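Local atomic coordinates of glucose-6-phosphate 1-dehydrogenase (Mycobacterium avium, PDB entry 4LGV), a protein that catalyses the oxidation of glucose 6-phosphate to 6-phosphogluconolactone, the entry step of the pentose phosphate pathway. Residues A[194-208]-A[254-268]. Numbering follows the deposited sequence.
Sequences FLGKQPVEELQYLRF and NHLLQVLALVAMEPP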
loop_
_atom_site.group_PDB
_atom_site.type_symbol
_atom_site.label_atom_id
_atom_site.label_comp_id
_atom_site.label_asym_id
_atom_site.label_seq_id
_atom_site.Cartn_x
_atom_site.Cartn_y
_atom_site.Cartn_z
ATOM N N PHE A 194 11.308 -35.495 6.290
ATOM C CA PHE A 194 11.134 -34.126 6.803
ATOM C C PHE A 194 9.909 -33.406 6.218
ATOM O O PHE A 194 9.189 -32.734 6.937
ATOM C CB PHE A 194 12.361 -33.279 6.596
ATOM C CG PHE A 194 13.505 -33.644 7.499
ATOM C CD1 PHE A 194 13.399 -33.518 8.870
ATOM C CD2 PHE A 194 14.682 -34.084 6.987
ATOM C CE1 PHE A 194 14.452 -33.851 9.701
ATOM C CE2 PHE A 194 15.727 -34.435 7.809
ATOM C CZ PHE A 194 15.633 -34.315 9.170
ATOM N N LEU A 195 9.657 -33.578 4.936
ATOM C CA LEU A 195 8.501 -32.953 4.273
ATOM C C LEU A 195 7.166 -33.374 4.819
ATOM O O LEU A 195 6.237 -32.604 4.822
ATOM C CB LEU A 195 8.506 -33.194 2.753
ATOM C CG LEU A 195 9.163 -32.028 2.039
ATOM C CD1 LEU A 195 10.637 -31.960 2.404
ATOM C CD2 LEU A 195 8.984 -32.197 0.542
ATOM N N GLY A 196 7.106 -34.596 5.352
ATOM C CA GLY A 196 5.927 -35.100 6.041
ATOM C C GLY A 196 5.538 -34.307 7.242
ATOM O O GLY A 196 4.424 -34.459 7.719
ATOM N N LYS A 197 6.439 -33.457 7.749
ATOM C CA LYS A 197 6.144 -32.573 8.874
ATOM C C LYS A 197 5.552 -31.256 8.450
ATOM O O LYS A 197 5.202 -30.435 9.292
ATOM C CB LYS A 197 7.434 -32.241 9.642
ATOM C CG LYS A 197 8.086 -33.422 10.321
ATOM C CD LYS A 197 9.442 -33.060 10.961
ATOM C CE LYS A 197 9.911 -34.136 11.938
ATOM N NZ LYS A 197 9.014 -34.131 13.146
ATOM N N GLN A 198 5.535 -30.978 7.168
ATOM C CA GLN A 198 5.169 -29.660 6.735
ATOM C C GLN A 198 3.658 -29.479 6.707
ATOM O O GLN A 198 2.946 -30.259 6.072
ATOM C CB GLN A 198 5.757 -29.376 5.364
ATOM C CG GLN A 198 7.225 -29.027 5.482
ATOM C CD GLN A 198 7.842 -28.551 4.186
ATOM O OE1 GLN A 198 7.180 -27.925 3.381
ATOM N NE2 GLN A 198 9.152 -28.798 4.014
ATOM N N PRO A 199 3.169 -28.423 7.367
ATOM C CA PRO A 199 1.760 -28.121 7.364
ATOM C C PRO A 199 1.394 -27.314 6.134
ATOM O O PRO A 199 1.082 -26.107 6.247
ATOM C CB PRO A 199 1.598 -27.306 8.656
ATOM C CG PRO A 199 2.880 -26.589 8.833
ATOM C CD PRO A 199 3.924 -27.491 8.220
ATOM N N VAL A 200 1.446 -27.975 4.976
ATOM C CA VAL A 200 1.309 -27.347 3.667
ATOM C C VAL A 200 -0.053 -26.644 3.504
ATOM O O VAL A 200 -0.112 -25.468 3.128
ATOM C CB VAL A 200 1.551 -28.365 2.533
ATOM C CG1 VAL A 200 1.290 -27.761 1.159
ATOM C CG2 VAL A 200 2.996 -28.853 2.554
ATOM N N GLU A 201 -1.141 -27.345 3.788
ATOM C CA GLU A 201 -2.465 -26.758 3.606
ATOM C C GLU A 201 -2.729 -25.692 4.621
ATOM O O GLU A 201 -3.309 -24.644 4.292
ATOM C CB GLU A 201 -3.576 -27.793 3.689
ATOM C CG GLU A 201 -3.713 -28.648 2.441
ATOM C CD GLU A 201 -4.756 -29.767 2.599
ATOM O OE1 GLU A 201 -5.647 -29.685 3.507
ATOM O OE2 GLU A 201 -4.669 -30.735 1.810
ATOM N N GLU A 202 -2.271 -25.919 5.853
ATOM C CA GLU A 202 -2.617 -25.046 6.969
ATOM C C GLU A 202 -1.857 -23.749 6.937
ATOM O O GLU A 202 -2.348 -22.713 7.291
ATOM C CB GLU A 202 -2.385 -25.770 8.293
ATOM C CG GLU A 202 -3.181 -27.074 8.422
ATOM C CD GLU A 202 -2.439 -28.336 7.942
ATOM O OE1 GLU A 202 -1.428 -28.237 7.225
ATOM O OE2 GLU A 202 -2.833 -29.451 8.343
ATOM N N LEU A 203 -0.624 -23.791 6.470
ATOM C CA LEU A 203 0.142 -22.574 6.319
ATOM C C LEU A 203 -0.372 -21.713 5.143
ATOM O O LEU A 203 -0.377 -20.468 5.197
ATOM C CB LEU A 203 1.574 -22.989 6.087
ATOM C CG LEU A 203 2.634 -21.938 6.038
ATOM C CD1 LEU A 203 2.439 -20.928 7.157
ATOM C CD2 LEU A 203 3.964 -22.617 6.216
ATOM N N GLN A 204 -0.837 -22.372 4.066
ATOM C CA GLN A 204 -1.484 -21.641 3.011
ATOM C C GLN A 204 -2.735 -20.966 3.519
ATOM O O GLN A 204 -3.008 -19.811 3.195
ATOM C CB GLN A 204 -1.798 -22.528 1.820
ATOM C CG GLN A 204 -0.569 -22.898 1.054
ATOM C CD GLN A 204 -0.913 -23.780 -0.106
ATOM O OE1 GLN A 204 -1.252 -23.297 -1.194
ATOM N NE2 GLN A 204 -0.805 -25.095 0.097
ATOM N N TYR A 205 -3.512 -21.672 4.317
ATOM C CA TYR A 205 -4.767 -21.089 4.791
ATOM C C TYR A 205 -4.435 -19.905 5.649
ATOM O O TYR A 205 -5.082 -18.867 5.581
ATOM C CB TYR A 205 -5.604 -22.141 5.537
ATOM C CG TYR A 205 -6.914 -21.630 6.009
ATOM C CD1 TYR A 205 -8.033 -21.615 5.187
ATOM C CD2 TYR A 205 -7.062 -21.140 7.317
ATOM C CE1 TYR A 205 -9.272 -21.135 5.672
ATOM C CE2 TYR A 205 -8.281 -20.685 7.807
ATOM C CZ TYR A 205 -9.380 -20.661 6.987
ATOM O OH TYR A 205 -10.589 -20.174 7.507
ATOM N N LEU A 206 -3.412 -20.072 6.499
ATOM C CA LEU A 206 -3.026 -19.011 7.430
ATOM C C LEU A 206 -2.727 -17.741 6.668
ATOM O O LEU A 206 -3.189 -16.661 7.002
ATOM C CB LEU A 206 -1.839 -19.471 8.231
ATOM C CG LEU A 206 -1.210 -18.510 9.230
ATOM C CD1 LEU A 206 -0.510 -19.261 10.320
ATOM C CD2 LEU A 206 -0.167 -17.670 8.564
ATOM N N ARG A 207 -1.990 -17.891 5.582
ATOM C CA ARG A 207 -1.515 -16.757 4.774
ATOM C C ARG A 207 -2.540 -16.163 3.848
ATOM O O ARG A 207 -2.536 -14.955 3.581
ATOM C CB ARG A 207 -0.372 -17.222 3.835
ATOM C CG ARG A 207 0.971 -17.350 4.474
ATOM C CD ARG A 207 2.058 -17.592 3.400
ATOM N NE ARG A 207 2.116 -16.494 2.458
ATOM C CZ ARG A 207 2.583 -16.560 1.225
ATOM N NH1 ARG A 207 3.113 -17.672 0.749
ATOM N NH2 ARG A 207 2.532 -15.483 0.445
ATOM N N PHE A 208 -3.398 -16.993 3.316
ATOM C CA PHE A 208 -4.207 -16.586 2.173
ATOM C C PHE A 208 -5.613 -16.331 2.544
ATOM O O PHE A 208 -6.363 -15.770 1.725
ATOM C CB PHE A 208 -4.152 -17.658 1.041
ATOM C CG PHE A 208 -2.769 -17.947 0.503
ATOM C CD1 PHE A 208 -1.811 -16.998 0.472
ATOM C CD2 PHE A 208 -2.465 -19.179 -0.060
ATOM C CE1 PHE A 208 -0.522 -17.242 -0.055
ATOM C CE2 PHE A 208 -1.183 -19.469 -0.555
ATOM C CZ PHE A 208 -0.206 -18.501 -0.556
ATOM N N ASN A 254 16.307 -29.532 0.447
ATOM C CA ASN A 254 14.910 -29.892 0.175
ATOM C C ASN A 254 13.991 -29.307 1.258
ATOM O O ASN A 254 13.226 -28.399 0.989
ATOM C CB ASN A 254 14.762 -31.419 0.062
ATOM C CG ASN A 254 13.487 -31.839 -0.615
ATOM O OD1 ASN A 254 12.994 -31.145 -1.477
ATOM N ND2 ASN A 254 12.937 -32.974 -0.218
ATOM N N HIS A 255 14.098 -29.800 2.487
ATOM C CA HIS A 255 13.143 -29.441 3.557
ATOM C C HIS A 255 13.007 -27.944 3.802
ATOM O O HIS A 255 11.909 -27.378 3.652
ATOM C CB HIS A 255 13.538 -30.159 4.852
ATOM C CG HIS A 255 12.611 -29.930 6.008
ATOM N ND1 HIS A 255 11.245 -29.993 5.891
ATOM C CD2 HIS A 255 12.857 -29.682 7.325
ATOM C CE1 HIS A 255 10.685 -29.757 7.069
ATOM N NE2 HIS A 255 11.640 -29.588 7.961
ATOM N N LEU A 256 14.103 -27.291 4.174
ATOM C CA LEU A 256 14.011 -25.923 4.624
ATOM C C LEU A 256 13.750 -24.968 3.477
ATOM O O LEU A 256 13.014 -24.008 3.641
ATOM C CB LEU A 256 15.244 -25.511 5.424
ATOM C CG LEU A 256 15.414 -26.168 6.767
ATOM C CD1 LEU A 256 16.634 -25.645 7.529
ATOM C CD2 LEU A 256 14.189 -25.974 7.635
ATOM N N LEU A 257 14.363 -25.210 2.320
ATOM C CA LEU A 257 14.045 -24.385 1.145
ATOM C C LEU A 257 12.600 -24.568 0.702
ATOM O O LEU A 257 11.954 -23.624 0.265
ATOM C CB LEU A 257 15.006 -24.686 0.006
ATOM C CG LEU A 257 16.417 -24.099 0.204
ATOM C CD1 LEU A 257 17.343 -24.511 -0.933
ATOM C CD2 LEU A 257 16.341 -22.589 0.265
ATOM N N GLN A 258 12.056 -25.750 0.875
ATOM C CA GLN A 258 10.626 -25.957 0.569
ATOM C C GLN A 258 9.742 -25.174 1.556
ATOM O O GLN A 258 8.722 -24.655 1.178
ATOM C CB GLN A 258 10.273 -27.452 0.601
ATOM C CG GLN A 258 10.794 -28.220 -0.617
ATOM C CD GLN A 258 9.792 -28.275 -1.745
ATOM O OE1 GLN A 258 8.574 -28.392 -1.517
ATOM N NE2 GLN A 258 10.286 -28.210 -2.978
ATOM N N VAL A 259 10.154 -25.143 2.822
ATOM C CA VAL A 259 9.448 -24.380 3.856
ATOM C C VAL A 259 9.480 -22.870 3.517
ATOM O O VAL A 259 8.451 -22.210 3.545
ATOM C CB VAL A 259 10.042 -24.584 5.246
ATOM C CG1 VAL A 259 9.590 -23.512 6.215
ATOM C CG2 VAL A 259 9.597 -25.919 5.805
ATOM N N LEU A 260 10.657 -22.387 3.138
ATOM C CA LEU A 260 10.786 -21.013 2.706
ATOM C C LEU A 260 9.840 -20.723 1.554
ATOM O O LEU A 260 9.137 -19.716 1.547
ATOM C CB LEU A 260 12.236 -20.736 2.325
ATOM C CG LEU A 260 12.461 -19.380 1.698
ATOM C CD1 LEU A 260 12.031 -18.292 2.684
ATOM C CD2 LEU A 260 13.910 -19.191 1.350
ATOM N N ALA A 261 9.803 -21.614 0.577
ATOM C CA ALA A 261 8.955 -21.393 -0.587
ATOM C C ALA A 261 7.492 -21.300 -0.233
ATOM O O ALA A 261 6.759 -20.472 -0.775
ATOM C CB ALA A 261 9.170 -22.471 -1.629
ATOM N N LEU A 262 7.059 -22.133 0.708
ATOM C CA LEU A 262 5.674 -22.079 1.155
ATOM C C LEU A 262 5.382 -20.722 1.788
ATOM O O LEU A 262 4.295 -20.192 1.646
ATOM C CB LEU A 262 5.396 -23.163 2.174
ATOM C CG LEU A 262 5.256 -24.549 1.617
ATOM C CD1 LEU A 262 5.058 -25.575 2.730
ATOM C CD2 LEU A 262 4.095 -24.672 0.653
ATOM N N VAL A 263 6.352 -20.202 2.536
ATOM C CA VAL A 263 6.200 -18.952 3.252
ATOM C C VAL A 263 6.214 -17.794 2.271
ATOM O O VAL A 263 5.530 -16.813 2.483
ATOM C CB VAL A 263 7.350 -18.775 4.288
ATOM C CG1 VAL A 263 7.397 -17.363 4.820
ATOM C CG2 VAL A 263 7.126 -19.718 5.458
ATOM N N ALA A 264 6.993 -17.927 1.205
ATOM C CA ALA A 264 7.286 -16.803 0.301
ATOM C C ALA A 264 6.523 -16.769 -1.021
ATOM O O ALA A 264 6.440 -15.719 -1.668
ATOM C CB ALA A 264 8.730 -16.786 0.019
ATOM N N MET A 265 5.944 -17.888 -1.426
ATOM C CA MET A 265 5.316 -17.983 -2.757
ATOM C C MET A 265 4.098 -17.105 -2.911
ATOM O O MET A 265 3.399 -16.787 -1.926
ATOM C CB MET A 265 4.896 -19.410 -3.064
ATOM C CG MET A 265 3.853 -19.968 -2.130
ATOM S SD MET A 265 3.485 -21.704 -2.385
ATOM C CE MET A 265 2.119 -21.848 -1.237
ATOM N N GLU A 266 3.845 -16.764 -4.179
ATOM C CA GLU A 266 2.584 -16.198 -4.597
ATOM C C GLU A 266 1.490 -17.272 -4.449
ATOM O O GLU A 266 1.764 -18.468 -4.515
ATOM C CB GLU A 266 2.649 -15.717 -6.053
ATOM C CG GLU A 266 3.729 -14.693 -6.292
ATOM C CD GLU A 266 3.565 -13.429 -5.468
ATOM O OE1 GLU A 266 2.417 -12.922 -5.363
ATOM O OE2 GLU A 266 4.578 -12.895 -4.958
ATOM N N PRO A 267 0.238 -16.836 -4.291
ATOM C CA PRO A 267 -0.823 -17.797 -4.158
ATOM C C PRO A 267 -1.051 -18.609 -5.424
ATOM O O PRO A 267 -1.164 -18.048 -6.472
ATOM C CB PRO A 267 -2.072 -16.916 -3.876
ATOM C CG PRO A 267 -1.701 -15.565 -4.343
ATOM C CD PRO A 267 -0.234 -15.438 -4.169
ATOM N N PRO A 268 -1.164 -19.925 -5.323
ATOM C CA PRO A 268 -1.574 -20.745 -6.464
ATOM C C PRO A 268 -2.881 -20.347 -7.065
ATOM O O PRO A 268 -3.778 -19.917 -6.346
ATOM C CB PRO A 268 -1.737 -22.179 -5.846
ATOM C CG PRO A 268 -0.896 -22.147 -4.593
ATOM C CD PRO A 268 -0.963 -20.719 -4.095
#
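From Leu-195 beside His-255 to Phe-208 beside Pro-267, the two segments run in the same general direction, helix 200-208 and helix 254-264 being inclined at 29° with a closest axis approach of 10.0 Å. At the start, Phe-194 lays its CB over one face of the His-255 imidazole, 3.5 Å from the ring centroid, a CH-pi contact; the two rings are nearly parallel but slid apart, so they barely overlap. Gln-198 then meets the imidazole through a nearly straight hydrogen bond, NE2 to His-255 ND1 at 3.1 Å (N-H...N 160°). This bond lies in the amide plane but is tilted from the ring plane. The aliphatic part and amide of Gln-198 rest on Val-259 CG2, while Leu-262 CD1 reaches Val-200 CG2 at 3.9 Å. Leu-203 continues this apolar seam toward Val-263.

Near the far end, a bend at chi3 (60°) turns the guanidinium of Arg-207 toward the C-terminal turn of helix 254-264, where NH1 bonds Leu-262 O at 2.9 Å. Both NH1 and NH2 converge end-on on Met-265 O, each at 2.8 Å. The Val-263 carbonyl oxygen, which accepts from Trp-217, lies over the rim of one guanidinium face, and Phe-208 CE1 over the centre of the other. Beyond it, Pro-267 CB sits over the Phe-208 ring, 4.1 Å from its centroid, and Trp-328 of a neighbouring subunit meets that same ring.

Residues 194-197 belong to the family's DHYLGK-type signature, which borders the glucose 6-phosphate site in relatives, so the contact probably joins that pocket to the subunit interface. Chemically, the hydrogen bond from the Gln-198 amide to ND1, with Phe-194 CB on the ring face, probably restricts the imidazole's rotation, and a buried cation probably gains stability from carbonyls at the negative end of the helix dipole.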